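Local coordinates for glycinin (Glycine max, PDB 1OD5), which probably serves as a seed storage protein of the 11S globulin family, built as a hexamer and supplying sulfur-containing amino acids, at residues 49-54 / 138-143; 55-60 / 130-135; 74-79 / 111-116. All blocks are in the same frame, centred on the assembly; numbering follows the deposited sequence.

In the fold
The three contacts illustrate how a cupin barrel is closed by antiparallel strands that are distant in sequence. Along the chain they are nested: contact 3 (74-79/111-116) lies inside the loop closed by contact 2 (55-60/130-135), which lies inside that of contact 1 (49-54/138-143). Contact 1 belongs to one sheet, pairing strands 45-51 and 140-146, whereas contacts 2 and 3 share the other, where strands 130-134 and 74-79 are neighbours. Centres of contacts 2 and 3 are about 9 Å apart, those of 1 and 2 about 10 Å, and those of 1 and 3 about 14 Å. Contacts 1 and 2 hold one carbonate between the sheets; contacts 2 and 3 also reach a neighbouring subunit.

Contact 1: 49-54 / 138-143; sequences RTLNRN and EPVVAI. With CO3 (carbonate ion), chain C.
L51 and V140 form a hydrogen-bonded pair of two antiparallel strands, and R49 with A142 repeats the pattern two residues along. Here the packing is tight. Four backbone bonds join the two pairs, the shortest running from R49 N to A142 O at 2.8 Å, and between them T50 CA comes within 3.3 Å of V140 O in a CA-H...O contact. On the face that looks toward strand 130-134, L51 and V140 lie side by side, with L51 CD1 3.7 Å from V140 CB. T50 and V141 sit together on the other face, T50 OG1 4.1 Å from V141 CG2.

R49 leaves this region. Its CG stands beside the backbone N (chi1 -60°), and the extended chain beyond carries the guanidinium away from A142 to the carbonate, where R49 NH1 gives carbonate O2 a weak bond of 3.1 Å. S47 holds NE by another weak bond.

The far end is looser and faces solvent. R53, bent at chi2 and chi3, lies alongside P139 and brings NH1 to 3.5 Å from P139 CD, which meets the edge of the guanidinium in its plane; N52 touches the same proline more distantly. Backbone bonding and aliphatic packing thus hold the strands, while R49 probably adds positive charge beside the pocket, consistent with the settling there of an anion that probably came from the crystallisation liquor.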
ATOM      1  N   ARG A  49      11.698  34.448  -5.023  1.00 19.14           N
ATOM      2  CA  ARG A  49      12.520  34.980  -3.953  1.00 18.84           C
ATOM      3  C   ARG A  49      13.944  35.225  -4.411  1.00 21.38           C
ATOM      4  O   ARG A  49      14.470  34.489  -5.252  1.00 21.27           O
ATOM      5  CB  ARG A  49      12.508  34.013  -2.824  1.00 17.34           C
ATOM      6  CG  ARG A  49      11.063  33.872  -2.411  1.00 17.08           C
ATOM      7  CD  ARG A  49      10.830  32.607  -1.636  1.00 19.71           C
ATOM      8  NE  ARG A  49       9.432  32.518  -1.292  1.00 19.52           N
ATOM      9  CZ  ARG A  49       8.878  31.396  -0.876  1.00 19.84           C
ATOM     10  NH1 ARG A  49       9.581  30.292  -0.752  1.00 24.24           N
ATOM     11  NH2 ARG A  49       7.588  31.362  -0.579  1.00 20.42           N
ATOM     12  N   THR A  50      14.571  36.257  -3.834  1.00 20.75           N
ATOM     13  CA  THR A  50      15.942  36.629  -4.175  1.00 20.22           C
ATOM     14  C   THR A  50      16.684  36.848  -2.876  1.00 21.93           C
ATOM     15  O   THR A  50      16.170  37.490  -1.963  1.00 23.34           O
ATOM     16  CB  THR A  50      15.992  37.917  -5.012  1.00 16.95           C
ATOM     17  OG1 THR A  50      15.385  37.624  -6.255  1.00 17.06           O
ATOM     18  CG2 THR A  50      17.392  38.387  -5.326  1.00 20.02           C
ATOM     19  N   LEU A  51      17.842  36.204  -2.733  1.00 21.34           N
ATOM     20  CA  LEU A  51      18.631  36.368  -1.541  1.00 21.75           C
ATOM     21  C   LEU A  51      19.902  36.976  -2.047  1.00 24.04           C
ATOM     22  O   LEU A  51      20.595  36.432  -2.915  1.00 24.70           O
ATOM     23  CB  LEU A  51      19.013  35.065  -0.863  1.00 24.72           C
ATOM     24  CG  LEU A  51      17.939  34.116  -0.389  1.00 24.95           C
ATOM     25  CD1 LEU A  51      17.559  33.194  -1.505  1.00 26.49           C
ATOM     26  CD2 LEU A  51      18.462  33.229   0.700  1.00 26.64           C
ATOM     27  N   ASN A  52      20.208  38.162  -1.562  1.00 24.81           N
ATOM     28  CA  ASN A  52      21.448  38.762  -2.005  1.00 29.99           C
ATOM     29  C   ASN A  52      22.625  38.060  -1.302  1.00 30.25           C
ATOM     30  O   ASN A  52      22.409  37.128  -0.507  1.00 29.38           O
ATOM     31  CB  ASN A  52      21.360  40.267  -1.699  1.00 32.17           C
ATOM     32  CG  ASN A  52      20.204  40.968  -2.420  1.00 34.78           C
ATOM     33  OD1 ASN A  52      19.473  41.784  -1.844  1.00 40.28           O
ATOM     34  ND2 ASN A  52      19.977  40.680  -3.701  1.00 35.29           N
ATOM     35  N   ARG A  53      23.878  38.422  -1.642  1.00 31.28           N
ATOM     36  CA  ARG A  53      25.047  37.817  -1.021  1.00 33.22           C
ATOM     37  C   ARG A  53      24.959  38.037   0.467  1.00 31.37           C
ATOM     38  O   ARG A  53      24.566  39.103   0.938  1.00 31.95           O
ATOM     39  CB  ARG A  53      26.406  38.395  -1.518  1.00 39.79           C
ATOM     40  CG  ARG A  53      26.656  39.869  -1.879  1.00 48.06           C
ATOM     41  CD  ARG A  53      25.893  40.258  -3.178  1.00 55.54           C
ATOM     42  NE  ARG A  53      26.559  41.252  -4.018  1.00 59.70           N
ATOM     43  CZ  ARG A  53      26.353  41.324  -5.352  1.00 60.49           C
ATOM     44  NH1 ARG A  53      25.525  40.486  -6.010  1.00 57.22           N
ATOM     45  NH2 ARG A  53      27.005  42.285  -6.027  1.00 61.21           N
ATOM     46  N   ASN A  54      25.217  36.914   1.145  1.00 28.29           N
ATOM     47  CA  ASN A  54      25.171  36.773   2.595  1.00 26.37           C
ATOM     48  C   ASN A  54      23.739  36.905   3.100  1.00 23.31           C
ATOM     49  O   ASN A  54      23.514  37.191   4.267  1.00 23.09           O
ATOM     50  CB  ASN A  54      26.064  37.810   3.300  1.00 28.98           C
ATOM     51  CG  ASN A  54      27.557  37.587   3.061  1.00 33.41           C
ATOM     52  OD1 ASN A  54      28.304  38.495   2.700  1.00 38.35           O
ATOM     53  ND2 ASN A  54      28.071  36.370   3.202  1.00 36.50           N
ATOM     54  N   GLU A 138      27.066  35.875  -6.222  1.00 33.13           N
ATOM     55  CA  GLU A 138      25.859  36.341  -6.849  1.00 32.72           C
ATOM     56  C   GLU A 138      24.555  35.982  -6.153  1.00 30.50           C
ATOM     57  O   GLU A 138      24.520  35.133  -5.262  1.00 30.27           O
ATOM     58  CB  GLU A 138      25.865  35.828  -8.263  1.00 33.48           C
ATOM     59  CG  GLU A 138      25.712  34.348  -8.418  1.00 37.68           C
ATOM     60  CD  GLU A 138      25.395  33.926  -9.850  1.00 42.55           C
ATOM     61  OE1 GLU A 138      24.920  32.800 -10.032  1.00 48.49           O
ATOM     62  OE2 GLU A 138      25.616  34.698 -10.791  1.00 46.94           O
ATOM     63  N   PRO A 139      23.448  36.655  -6.466  1.00 28.85           N
ATOM     64  CA  PRO A 139      22.202  36.394  -5.781  1.00 27.24           C
ATOM     65  C   PRO A 139      21.550  35.115  -6.250  1.00 23.55           C
ATOM     66  O   PRO A 139      21.718  34.694  -7.395  1.00 20.10           O
ATOM     67  CB  PRO A 139      21.378  37.663  -6.021  1.00 27.72           C
ATOM     68  CG  PRO A 139      21.904  38.223  -7.309  1.00 27.33           C
ATOM     69  CD  PRO A 139      23.387  37.940  -7.173  1.00 29.30           C
ATOM     70  N   VAL A 140      20.887  34.486  -5.276  1.00 20.17           N
ATOM     71  CA  VAL A 140      20.152  33.247  -5.508  1.00 20.58           C
ATOM     72  C   VAL A 140      18.771  33.623  -6.011  1.00 18.56           C
ATOM     73  O   VAL A 140      18.076  34.374  -5.335  1.00 21.21           O
ATOM     74  CB  VAL A 140      20.007  32.408  -4.182  1.00 19.74           C
ATOM     75  CG1 VAL A 140      19.119  31.168  -4.329  1.00 16.32           C
ATOM     76  CG2 VAL A 140      21.375  31.915  -3.797  1.00 21.37           C
ATOM     77  N   VAL A 141      18.317  33.184  -7.167  1.00 19.09           N
ATOM     78  CA  VAL A 141      16.970  33.552  -7.571  1.00 18.57           C
ATOM     79  C   VAL A 141      16.228  32.233  -7.631  1.00 19.49           C
ATOM     80  O   VAL A 141      16.693  31.275  -8.220  1.00 20.96           O
ATOM     81  CB  VAL A 141      16.986  34.274  -8.948  1.00 17.95           C
ATOM     82  CG1 VAL A 141      15.586  34.675  -9.372  1.00 16.70           C
ATOM     83  CG2 VAL A 141      17.800  35.533  -8.824  1.00 13.42           C
ATOM     84  N   ALA A 142      15.082  32.158  -6.976  1.00 19.62           N
ATOM     85  CA  ALA A 142      14.294  30.959  -6.946  1.00 20.15           C
ATOM     86  C   ALA A 142      12.819  31.260  -7.104  1.00 18.81           C
ATOM     87  O   ALA A 142      12.306  32.214  -6.545  1.00 22.69           O
ATOM     88  CB  ALA A 142      14.516  30.246  -5.614  1.00 19.29           C
ATOM     89  N   ILE A 143      12.090  30.489  -7.884  1.00 16.78           N
ATOM     90  CA  ILE A 143      10.686  30.738  -8.019  1.00 17.19           C
ATOM     91  C   ILE A 143      10.046  29.522  -7.340  1.00 16.40           C
ATOM     92  O   ILE A 143      10.409  28.359  -7.517  1.00 17.05           O
ATOM     93  CB  ILE A 143      10.329  30.970  -9.572  1.00 18.79           C
ATOM     94  CG1 ILE A 143       9.878  29.740 -10.248  1.00 21.79           C
ATOM     95  CG2 ILE A 143      11.544  31.513 -10.338  1.00 17.52           C
ATOM     96  CD1 ILE A 143       8.345  29.692 -10.279  1.00 20.79           C
TER
HETATM   97  C   CO3 C 496      13.665  30.467   0.112  1.00 25.25           C
HETATM   98  O1  CO3 C 496      14.195  30.407  -0.996  1.00 31.67           O
HETATM   99  O2  CO3 C 496      12.490  30.162   0.230  1.00 22.21           O
HETATM  100  O3  CO3 C 496      14.300  30.818   1.096  1.00 20.16           O

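Contact 2: 55-60 / 130-135; sequences GLHLPS and YWTYNT. With CO3 (carbonate ion), chain C.
H57 and T132 are paired across strands 55-60 and 130-134, which run almost exactly antiparallel (175°), with a beta bulge shifting the register by one between H57 and S60. Backbone bonds are sound at both ends, whereas the one from T132 N to H57 O is weak.

The side chains of H57, T132 and Y130 gather on one face around the carbonate. H57, with CG opposite its own amide nitrogen (chi1 178°), reaches the ion edge-on, and H57 ND1 donates to carbonate O3 at 2.7 Å. T132 OG1 donates to carbonate O3 at 2.6 Å, and Y130 OH to carbonate O2 at 2.7 Å. Y130 also turns its ring edge toward the face of H57 in a T-shaped stack, centroids 5.9 Å apart. Y163 bonds H57 NE2, which helps to fix the rotation of the imidazole. Water 1 lies 3.2 Å above the plane of the H57 ring, over its centre, and bridges L58 O, S60 OG and Y130 O beside the bulge.

On the other face L56 CD2 rests 4.3 Å from W131 CB, and both residues pack against a neighbouring subunit. Three donors of this contact thus converge on two carbonate oxygens, with R49 adding a weak fourth bond, which is consistent with a small anion being held there.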
ATOM      1  N   GLY A  55      22.757  36.629   2.223  1.00 21.44           N
ATOM      2  CA  GLY A  55      21.356  36.687   2.571  1.00 18.82           C
ATOM      3  C   GLY A  55      20.825  35.380   3.184  1.00 20.38           C
ATOM      4  O   GLY A  55      20.931  34.313   2.588  1.00 19.06           O
ATOM      5  N   LEU A  56      20.222  35.536   4.379  1.00 18.20           N
ATOM      6  CA  LEU A  56      19.589  34.541   5.236  1.00 16.85           C
ATOM      7  C   LEU A  56      18.050  34.662   5.224  1.00 17.09           C
ATOM      8  O   LEU A  56      17.557  35.600   5.846  1.00 16.94           O
ATOM      9  CB  LEU A  56      20.051  34.736   6.694  1.00 14.64           C
ATOM     10  CG  LEU A  56      19.987  33.668   7.815  1.00 19.20           C
ATOM     11  CD1 LEU A  56      19.741  34.404   9.120  1.00 16.78           C
ATOM     12  CD2 LEU A  56      18.853  32.673   7.660  1.00 21.42           C
ATOM     13  N   HIS A  57      17.223  33.793   4.605  1.00 15.89           N
ATOM     14  CA  HIS A  57      15.778  33.942   4.673  1.00 14.80           C
ATOM     15  C   HIS A  57      15.450  33.286   6.017  1.00 18.14           C
ATOM     16  O   HIS A  57      15.701  32.106   6.249  1.00 19.00           O
ATOM     17  CB  HIS A  57      15.153  33.228   3.475  1.00 12.83           C
ATOM     18  CG  HIS A  57      13.623  33.228   3.377  1.00 11.64           C
ATOM     19  ND1 HIS A  57      12.904  32.684   2.400  1.00 13.16           N
ATOM     20  CD2 HIS A  57      12.737  33.773   4.263  1.00 10.04           C
ATOM     21  CE1 HIS A  57      11.646  32.860   2.649  1.00 11.66           C
ATOM     22  NE2 HIS A  57      11.563  33.514   3.775  1.00 14.18           N
ATOM     23  N   LEU A  58      14.917  34.074   6.950  1.00 16.33           N
ATOM     24  CA  LEU A  58      14.592  33.641   8.305  1.00 16.96           C
ATOM     25  C   LEU A  58      13.631  32.485   8.446  1.00 16.01           C
ATOM     26  O   LEU A  58      12.795  32.316   7.572  1.00 16.13           O
ATOM     27  CB  LEU A  58      14.035  34.835   9.125  1.00 15.82           C
ATOM     28  CG  LEU A  58      14.904  36.088   9.302  1.00 18.85           C
ATOM     29  CD1 LEU A  58      14.197  37.011  10.249  1.00 22.06           C
ATOM     30  CD2 LEU A  58      16.245  35.803   9.948  1.00 19.79           C
ATOM     31  N   PRO A  59      13.703  31.645   9.487  1.00 16.84           N
ATOM     32  CA  PRO A  59      12.955  30.391   9.567  1.00 17.30           C
ATOM     33  C   PRO A  59      11.454  30.602   9.422  1.00 16.32           C
ATOM     34  O   PRO A  59      10.936  31.482  10.089  1.00 18.05           O
ATOM     35  CB  PRO A  59      13.321  29.811  10.908  1.00 16.28           C
ATOM     36  CG  PRO A  59      14.669  30.431  11.199  1.00 20.22           C
ATOM     37  CD  PRO A  59      14.539  31.837  10.667  1.00 15.86           C
ATOM     38  N   SER A  60      10.752  29.844   8.580  1.00 16.59           N
ATOM     39  CA  SER A  60       9.302  29.957   8.380  1.00 16.46           C
ATOM     40  C   SER A  60       8.654  28.665   7.888  1.00 18.14           C
ATOM     41  O   SER A  60       9.328  27.796   7.319  1.00 16.86           O
ATOM     42  CB  SER A  60       8.953  31.009   7.336  1.00 15.85           C
ATOM     43  OG  SER A  60       9.432  30.679   6.039  1.00 15.63           O
ATOM     44  N   TYR A 130      11.876  26.073   7.718  1.00 15.96           N
ATOM     45  CA  TYR A 130      13.060  26.016   6.891  1.00 16.30           C
ATOM     46  C   TYR A 130      13.682  27.409   6.798  1.00 16.15           C
ATOM     47  O   TYR A 130      13.018  28.428   6.949  1.00 17.36           O
ATOM     48  CB  TYR A 130      12.710  25.477   5.470  1.00 14.13           C
ATOM     49  CG  TYR A 130      12.136  26.478   4.492  1.00 14.87           C
ATOM     50  CD1 TYR A 130      10.777  26.756   4.515  1.00 16.05           C
ATOM     51  CD2 TYR A 130      12.986  27.134   3.590  1.00 15.77           C
ATOM     52  CE1 TYR A 130      10.267  27.698   3.635  1.00 15.44           C
ATOM     53  CE2 TYR A 130      12.475  28.082   2.715  1.00 14.07           C
ATOM     54  CZ  TYR A 130      11.113  28.351   2.755  1.00 13.76           C
ATOM     55  OH  TYR A 130      10.578  29.309   1.936  1.00 18.05           O
ATOM     56  N   TRP A 131      14.980  27.454   6.540  1.00 15.98           N
ATOM     57  CA  TRP A 131      15.726  28.686   6.381  1.00 15.58           C
ATOM     58  C   TRP A 131      16.692  28.430   5.239  1.00 17.53           C
ATOM     59  O   TRP A 131      17.052  27.285   4.967  1.00 16.53           O
ATOM     60  CB  TRP A 131      16.501  29.040   7.677  1.00 15.11           C
ATOM     61  CG  TRP A 131      17.504  28.012   8.188  1.00 15.57           C
ATOM     62  CD1 TRP A 131      17.159  27.107   9.164  1.00 16.06           C
ATOM     63  CD2 TRP A 131      18.780  27.837   7.724  1.00 13.50           C
ATOM     64  NE1 TRP A 131      18.214  26.335   9.306  1.00 12.93           N
ATOM     65  CE2 TRP A 131      19.197  26.729   8.470  1.00 17.86           C
ATOM     66  CE3 TRP A 131      19.630  28.423   6.788  1.00 14.01           C
ATOM     67  CZ2 TRP A 131      20.481  26.208   8.286  1.00 15.99           C
ATOM     68  CZ3 TRP A 131      20.911  27.900   6.603  1.00 17.93           C
ATOM     69  CH2 TRP A 131      21.330  26.797   7.346  1.00 16.70           C
ATOM     70  N   THR A 132      17.102  29.445   4.498  1.00 16.56           N
ATOM     71  CA  THR A 132      18.055  29.257   3.424  1.00 17.78           C
ATOM     72  C   THR A 132      19.106  30.336   3.606  1.00 18.30           C
ATOM     73  O   THR A 132      18.889  31.324   4.306  1.00 18.58           O
ATOM     74  CB  THR A 132      17.441  29.405   2.005  1.00 21.09           C
ATOM     75  OG1 THR A 132      16.758  30.651   1.990  1.00 20.77           O
ATOM     76  CG2 THR A 132      16.510  28.255   1.621  1.00 18.91           C
ATOM     77  N   TYR A 133      20.271  30.190   2.981  1.00 19.70           N
ATOM     78  CA  TYR A 133      21.326  31.169   3.107  1.00 16.72           C
ATOM     79  C   TYR A 133      22.111  31.126   1.831  1.00 18.90           C
ATOM     80  O   TYR A 133      22.373  30.046   1.309  1.00 20.65           O
ATOM     81  CB  TYR A 133      22.181  30.813   4.282  1.00 18.01           C
ATOM     82  CG  TYR A 133      23.451  31.614   4.299  1.00 23.37           C
ATOM     83  CD1 TYR A 133      23.437  32.982   4.604  1.00 25.82           C
ATOM     84  CD2 TYR A 133      24.639  30.969   4.016  1.00 25.66           C
ATOM     85  CE1 TYR A 133      24.622  33.708   4.629  1.00 27.10           C
ATOM     86  CE2 TYR A 133      25.828  31.688   4.042  1.00 28.94           C
ATOM     87  CZ  TYR A 133      25.809  33.043   4.350  1.00 28.72           C
ATOM     88  OH  TYR A 133      27.002  33.721   4.417  1.00 33.52           O
ATOM     89  N   ASN A 134      22.516  32.294   1.336  1.00 18.61           N
ATOM     90  CA  ASN A 134      23.267  32.378   0.091  1.00 20.00           C
ATOM     91  C   ASN A 134      24.744  32.145   0.412  1.00 21.11           C
ATOM     92  O   ASN A 134      25.288  32.757   1.330  1.00 18.71           O
ATOM     93  CB  ASN A 134      23.020  33.765  -0.532  1.00 16.14           C
ATOM     94  CG  ASN A 134      23.660  33.999  -1.884  1.00 18.59           C
ATOM     95  OD1 ASN A 134      23.500  35.065  -2.469  1.00 22.25           O
ATOM     96  ND2 ASN A 134      24.406  33.094  -2.502  1.00 17.65           N
ATOM     97  N   THR A 135      25.391  31.191  -0.282  1.00 23.23           N
ATOM     98  CA  THR A 135      26.812  30.907  -0.048  1.00 24.10           C
ATOM     99  C   THR A 135      27.698  31.415  -1.187  1.00 25.27           C
ATOM    100  O   THR A 135      28.917  31.348  -1.072  1.00 26.75           O
ATOM    101  CB  THR A 135      27.100  29.375   0.127  1.00 23.92           C
ATOM    102  OG1 THR A 135      26.641  28.735  -1.058  1.00 24.06           O
ATOM    103  CG2 THR A 135      26.449  28.774   1.354  1.00 17.73           C
TER
HETATM  104  C   CO3 C 496      13.665  30.467   0.112  1.00 25.25           C
HETATM  105  O1  CO3 C 496      14.195  30.407  -0.996  1.00 31.67           O
HETATM  106  O2  CO3 C 496      12.490  30.162   0.230  1.00 22.21           O
HETATM  107  O3  CO3 C 496      14.300  30.818   1.096  1.00 20.16           O
HETATM  108  O   HOH W   1      11.862  30.717   5.432  1.00 13.81           O

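Contact 3: 74-79 / 111-116; sequences KGAIGF and QKIRHF
This is an antiparallel strand pairing in the N-terminal cupin barrel, joining G75 and I77 of strand 74-79 to F116 and R114 of strand 108-117. Four backbone bonds define it, the shortest from F116 N to G75 O at 2.7 Å. The return bond from G75 N meets F116 O from above the carbonyl plane.

F116 folds back over its partner strand. With CG between the backbone N and carbonyl carbon (chi1 61°), its ring lies over G75, whose CA sits 3.9 Å from the ring centroid in a CH-pi contact. The ring can lie so close because glycine has no side chain there. F116 CE1 also touches I77 CB at 4.0 Å. Replacing F116 by an alanine would probably open a gap over G75 and leave the flank of I77 without its aromatic cover.

Farther along, the F79 ring stands steeply against the R114 guanidinium, planes 71° apart, with F79 CD1 over one face and 3.7 Å from R114 NE. K112 itself forms a salt bridge with D341 of another neighbouring subunit, not the one that contact 2 touches. On the other side of the sheet A76 CB meets I113 CG2 at 3.9 Å, and S247 bonds H115 NE2. F79 and the aliphatic part of K112 thus flank opposite faces of the buried R114 guanidinium while R114 NH2 makes a weak bond to M328 O, which probably limits how the group can turn.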
ATOM      1  N   LYS A  74      23.787  29.593  -5.583  1.00 19.09           N
ATOM      2  CA  LYS A  74      23.955  28.391  -4.793  1.00 20.31           C
ATOM      3  C   LYS A  74      23.824  28.736  -3.338  1.00 19.81           C
ATOM      4  O   LYS A  74      24.174  29.831  -2.897  1.00 20.88           O
ATOM      5  CB  LYS A  74      25.353  27.735  -5.033  1.00 22.84           C
ATOM      6  CG  LYS A  74      26.574  28.555  -4.627  1.00 27.18           C
ATOM      7  CD  LYS A  74      27.820  27.679  -4.694  1.00 33.48           C
ATOM      8  CE  LYS A  74      29.080  28.363  -4.110  1.00 36.92           C
ATOM      9  NZ  LYS A  74      29.090  28.448  -2.646  1.00 38.47           N
ATOM     10  N   GLY A  75      23.322  27.805  -2.550  1.00 18.46           N
ATOM     11  CA  GLY A  75      23.184  28.093  -1.137  1.00 18.75           C
ATOM     12  C   GLY A  75      22.912  26.827  -0.376  1.00 17.05           C
ATOM     13  O   GLY A  75      22.979  25.743  -0.924  1.00 17.10           O
ATOM     14  N   ALA A  76      22.603  27.019   0.888  1.00 15.45           N
ATOM     15  CA  ALA A  76      22.297  25.945   1.800  1.00 15.97           C
ATOM     16  C   ALA A  76      20.896  26.135   2.368  1.00 16.74           C
ATOM     17  O   ALA A  76      20.407  27.246   2.516  1.00 16.10           O
ATOM     18  CB  ALA A  76      23.299  25.950   2.946  1.00 13.14           C
ATOM     19  N   ILE A  77      20.199  25.029   2.589  1.00 16.68           N
ATOM     20  CA  ILE A  77      18.884  25.035   3.162  1.00 14.81           C
ATOM     21  C   ILE A  77      18.963  24.098   4.368  1.00 16.38           C
ATOM     22  O   ILE A  77      19.773  23.169   4.412  1.00 15.94           O
ATOM     23  CB  ILE A  77      17.829  24.581   2.079  1.00 16.18           C
ATOM     24  CG1 ILE A  77      16.441  24.621   2.729  1.00 10.13           C
ATOM     25  CG2 ILE A  77      18.124  23.195   1.514  1.00 17.16           C
ATOM     26  CD1 ILE A  77      15.307  24.462   1.717  1.00 12.34           C
ATOM     27  N   GLY A  78      18.158  24.369   5.388  1.00 12.28           N
ATOM     28  CA  GLY A  78      18.130  23.560   6.575  1.00 13.03           C
ATOM     29  C   GLY A  78      16.698  23.427   7.014  1.00 14.20           C
ATOM     30  O   GLY A  78      15.996  24.424   7.105  1.00 17.26           O
ATOM     31  N   PHE A  79      16.190  22.230   7.261  1.00 12.99           N
ATOM     32  CA  PHE A  79      14.818  22.047   7.684  1.00 11.60           C
ATOM     33  C   PHE A  79      14.834  21.735   9.162  1.00 12.48           C
ATOM     34  O   PHE A  79      15.901  21.468   9.712  1.00 17.14           O
ATOM     35  CB  PHE A  79      14.193  20.896   6.959  1.00  9.97           C
ATOM     36  CG  PHE A  79      14.087  21.089   5.464  1.00 10.18           C
ATOM     37  CD1 PHE A  79      15.164  20.827   4.635  1.00 11.39           C
ATOM     38  CD2 PHE A  79      12.886  21.524   4.910  1.00 13.73           C
ATOM     39  CE1 PHE A  79      15.039  20.999   3.251  1.00 12.40           C
ATOM     40  CE2 PHE A  79      12.774  21.690   3.527  1.00 13.69           C
ATOM     41  CZ  PHE A  79      13.850  21.431   2.693  1.00 10.04           C
ATOM     42  N   GLN A 111      20.450  19.862  12.885  1.00 10.98           N
ATOM     43  CA  GLN A 111      20.099  18.867  11.891  1.00 14.09           C
ATOM     44  C   GLN A 111      20.866  19.005  10.591  1.00 14.91           C
ATOM     45  O   GLN A 111      21.593  19.965  10.377  1.00 16.44           O
ATOM     46  CB  GLN A 111      18.594  18.911  11.615  1.00  9.71           C
ATOM     47  CG  GLN A 111      17.884  18.399  12.849  1.00  9.69           C
ATOM     48  CD  GLN A 111      16.391  18.293  12.719  1.00  6.66           C
ATOM     49  OE1 GLN A 111      15.862  18.330  11.628  1.00  7.91           O
ATOM     50  NE2 GLN A 111      15.681  18.147  13.822  1.00  7.74           N
ATOM     51  N   LYS A 112      20.748  18.025   9.686  1.00 17.42           N
ATOM     52  CA  LYS A 112      21.456  18.015   8.409  1.00 17.64           C
ATOM     53  C   LYS A 112      21.339  19.294   7.575  1.00 19.48           C
ATOM     54  O   LYS A 112      20.267  19.891   7.515  1.00 19.89           O
ATOM     55  CB  LYS A 112      20.927  16.794   7.628  1.00 19.40           C
ATOM     56  CG  LYS A 112      21.502  16.702   6.225  1.00 21.70           C
ATOM     57  CD  LYS A 112      20.920  15.575   5.395  1.00 22.92           C
ATOM     58  CE  LYS A 112      21.673  15.712   4.059  1.00 25.20           C
ATOM     59  NZ  LYS A 112      21.385  14.580   3.198  1.00 27.77           N
ATOM     60  N   ILE A 113      22.439  19.762   6.968  1.00 20.74           N
ATOM     61  CA  ILE A 113      22.448  20.951   6.120  1.00 19.49           C
ATOM     62  C   ILE A 113      22.444  20.396   4.709  1.00 20.87           C
ATOM     63  O   ILE A 113      23.229  19.487   4.423  1.00 22.27           O
ATOM     64  CB  ILE A 113      23.742  21.802   6.314  1.00 19.54           C
ATOM     65  CG1 ILE A 113      23.769  22.326   7.717  1.00 21.36           C
ATOM     66  CG2 ILE A 113      23.820  22.971   5.333  1.00 21.35           C
ATOM     67  CD1 ILE A 113      22.651  23.321   8.020  1.00 18.80           C
ATOM     68  N   ARG A 114      21.572  20.873   3.807  1.00 20.47           N
ATOM     69  CA  ARG A 114      21.546  20.409   2.423  1.00 18.03           C
ATOM     70  C   ARG A 114      22.072  21.561   1.580  1.00 19.62           C
ATOM     71  O   ARG A 114      21.885  22.720   1.951  1.00 20.77           O
ATOM     72  CB  ARG A 114      20.121  20.038   2.022  1.00 19.30           C
ATOM     73  CG  ARG A 114      19.636  18.933   2.957  1.00 24.00           C
ATOM     74  CD  ARG A 114      18.136  18.579   3.005  1.00 27.77           C
ATOM     75  NE  ARG A 114      17.808  18.313   4.406  1.00 25.98           N
ATOM     76  CZ  ARG A 114      17.033  17.319   4.820  1.00 24.50           C
ATOM     77  NH1 ARG A 114      16.813  17.179   6.123  1.00 25.11           N
ATOM     78  NH2 ARG A 114      16.477  16.479   3.966  1.00 26.06           N
ATOM     79  N   HIS A 115      22.810  21.292   0.503  1.00 16.73           N
ATOM     80  CA  HIS A 115      23.342  22.320  -0.368  1.00 17.70           C
ATOM     81  C   HIS A 115      22.605  22.315  -1.692  1.00 18.49           C
ATOM     82  O   HIS A 115      22.170  21.267  -2.167  1.00 21.25           O
ATOM     83  CB  HIS A 115      24.819  22.100  -0.655  1.00 18.23           C
ATOM     84  CG  HIS A 115      25.691  22.478   0.529  1.00 22.35           C
ATOM     85  ND1 HIS A 115      26.623  23.417   0.559  1.00 23.15           N
ATOM     86  CD2 HIS A 115      25.605  21.934   1.790  1.00 24.49           C
ATOM     87  CE1 HIS A 115      27.095  23.477   1.778  1.00 27.41           C
ATOM     88  NE2 HIS A 115      26.474  22.579   2.515  1.00 26.32           N
ATOM     89  N   PHE A 116      22.471  23.455  -2.356  1.00 17.96           N
ATOM     90  CA  PHE A 116      21.770  23.511  -3.629  1.00 18.25           C
ATOM     91  C   PHE A 116      22.461  24.519  -4.504  1.00 16.90           C
ATOM     92  O   PHE A 116      23.289  25.303  -4.047  1.00 16.26           O
ATOM     93  CB  PHE A 116      20.265  23.939  -3.483  1.00 18.02           C
ATOM     94  CG  PHE A 116      20.028  25.324  -2.886  1.00 18.15           C
ATOM     95  CD1 PHE A 116      19.648  25.421  -1.545  1.00 19.41           C
ATOM     96  CD2 PHE A 116      20.223  26.486  -3.652  1.00 16.60           C
ATOM     97  CE1 PHE A 116      19.469  26.677  -0.965  1.00 20.58           C
ATOM     98  CE2 PHE A 116      20.047  27.732  -3.065  1.00 19.22           C
ATOM     99  CZ  PHE A 116      19.672  27.830  -1.722  1.00 20.46           C
TER
HETATM  100  O   HOH W   2      26.469  25.766  -0.941  1.00 26.62           O